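Local coordinates for protein formiminoglutamase (Trypanosoma cruzi, PDB 4MYK) that is an arginase-like manganese metalloenzyme, a formiminoglutamase that hydrolyses N-formimino-L-glutamate to formamide and glutamate, at residues S125-N128 and G129-M132. The protein carries 1 engineered substitution. Numbering follows the deposited sequence.
Sequences SAPN and GRAM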
loop_
_atom_site.group_PDB
_atom_site.type_symbol
_atom_site.label_atom_id
_atom_site.label_comp_id
_atom_site.label_asym_id
_atom_site.label_seq_id
_atom_site.Cartn_x
_atom_site.Cartn_y
_atom_site.Cartn_z
ATOM N N SER A 125 1.246 -12.801 25.206
ATOM C CA SER A 125 -0.050 -13.440 25.030
ATOM C C SER A 125 -0.226 -14.644 25.937
ATOM O O SER A 125 -1.348 -14.987 26.300
ATOM C CB SER A 125 -0.238 -13.862 23.582
ATOM O OG SER A 125 0.050 -12.787 22.709
ATOM N N ALA A 126 0.880 -15.290 26.298
ATOM C CA ALA A 126 0.812 -16.436 27.197
ATOM C C ALA A 126 0.295 -16.025 28.585
ATOM O O ALA A 126 -0.711 -16.559 29.052
ATOM C CB ALA A 126 2.154 -17.144 27.279
ATOM N N PRO A 127 0.964 -15.053 29.237
ATOM C CA PRO A 127 0.477 -14.521 30.517
ATOM C C PRO A 127 -0.976 -14.068 30.423
ATOM O O PRO A 127 -1.791 -14.375 31.289
ATOM C CB PRO A 127 1.372 -13.301 30.745
ATOM C CG PRO A 127 2.613 -13.590 30.007
ATOM C CD PRO A 127 2.220 -14.401 28.814
ATOM N N ASN A 128 -1.277 -13.319 29.367
ATOM C CA ASN A 128 -2.615 -12.795 29.116
ATOM C C ASN A 128 -3.687 -13.877 29.038
ATOM O O ASN A 128 -4.762 -13.742 29.610
ATOM C CB ASN A 128 -2.612 -11.977 27.823
ATOM C CG ASN A 128 -1.874 -10.668 27.969
ATOM O OD1 ASN A 128 -1.583 -10.227 29.078
ATOM N ND2 ASN A 128 -1.584 -10.025 26.848
ATOM N N GLY A 129 -3.387 -14.946 28.315
ATOM C CA GLY A 129 -4.292 -16.071 28.210
ATOM C C GLY A 129 -4.513 -16.798 29.526
ATOM O O GLY A 129 -5.635 -17.203 29.831
ATOM N N ARG A 130 -3.446 -16.980 30.302
ATOM C CA ARG A 130 -3.570 -17.628 31.610
ATOM C C ARG A 130 -4.421 -16.796 32.569
ATOM O O ARG A 130 -5.219 -17.339 33.339
ATOM C CB ARG A 130 -2.193 -17.922 32.207
ATOM C CG ARG A 130 -1.479 -19.081 31.532
ATOM C CD ARG A 130 -0.218 -19.482 32.268
ATOM N NE ARG A 130 0.775 -18.410 32.310
ATOM C CZ ARG A 130 1.695 -18.210 31.374
ATOM N NH1 ARG A 130 1.733 -19.004 30.308
ATOM N NH2 ARG A 130 2.571 -17.219 31.503
ATOM N N ALA A 131 -4.246 -15.477 32.518
ATOM C CA ALA A 131 -5.146 -14.552 33.211
ATOM C C ALA A 131 -6.616 -14.827 32.864
ATOM O O ALA A 131 -7.492 -14.735 33.731
ATOM C CB ALA A 131 -4.776 -13.093 32.897
ATOM N N MET A 132 -6.873 -15.166 31.598
ATOM C CA MET A 132 -8.219 -15.501 31.125
ATOM C C MET A 132 -8.681 -16.849 31.660
ATOM O O MET A 132 -9.817 -16.983 32.102
ATOM C CB MET A 132 -8.290 -15.525 29.593
ATOM C CG MET A 132 -8.274 -14.158 28.911
ATOM S SD MET A 132 -9.772 -13.162 29.081
ATOM C CE MET A 132 -10.979 -14.167 28.192
#
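Ala126 and Arg130 meet twice on the opening turns of helix 125-135, first through their backbones and then through the arginine side chain. The helix belongs to the arginase/deacetylase fold, in which helices pack on a parallel beta sheet. Four successive i to i+4 hydrogen bonds join 125-128 to 129-132. Gly129 N donates its N-H to Ser125 O at 2.9 Å. Arg130 N reaches Ala126 O at 3.0 Å. Ala131 N binds Pro127 O at 3.0 Å, and this bond is the straightest of the four, at 169°. Met132 N to Asn128 O is longer, at 3.2 Å, and more bent, at 141°. All four carbonyls of 125-128 thus have an amide donor from the next turn.

The side chain of Arg130 folds back toward the start of the helix. The Arg130 chain bends at chi3 (-62°), and its guanidinium face lies across Ala126 O, which sits over the centre of the group, 3.6 Å from its plane. The same carbonyl therefore accepts the Arg130 amide and lies against one guanidinium face. NH1 of Arg130 packs against Ala126 CB, while NH2 comes nearest to Pro127 N and CA, with Pro127 N over that same guanidinium face. NE of Arg130 forms a salt bridge to Glu102 of helix 94-110.

Ser125 and Asn128 turn their polar ends to the protein interior. Both Ser125 OG and Asn128 ND2 hydrogen-bond Asp278 OD2, on strand 274-280. Ser125 OG also bonds the backbone O of Asn122, a manganese ligand, so this end of the helix is linked to the metal site. Farther along, Met132 CG rests 3.6 Å from Asn128 O, and Ala131 CB approaches that same oxygen to 3.4 Å.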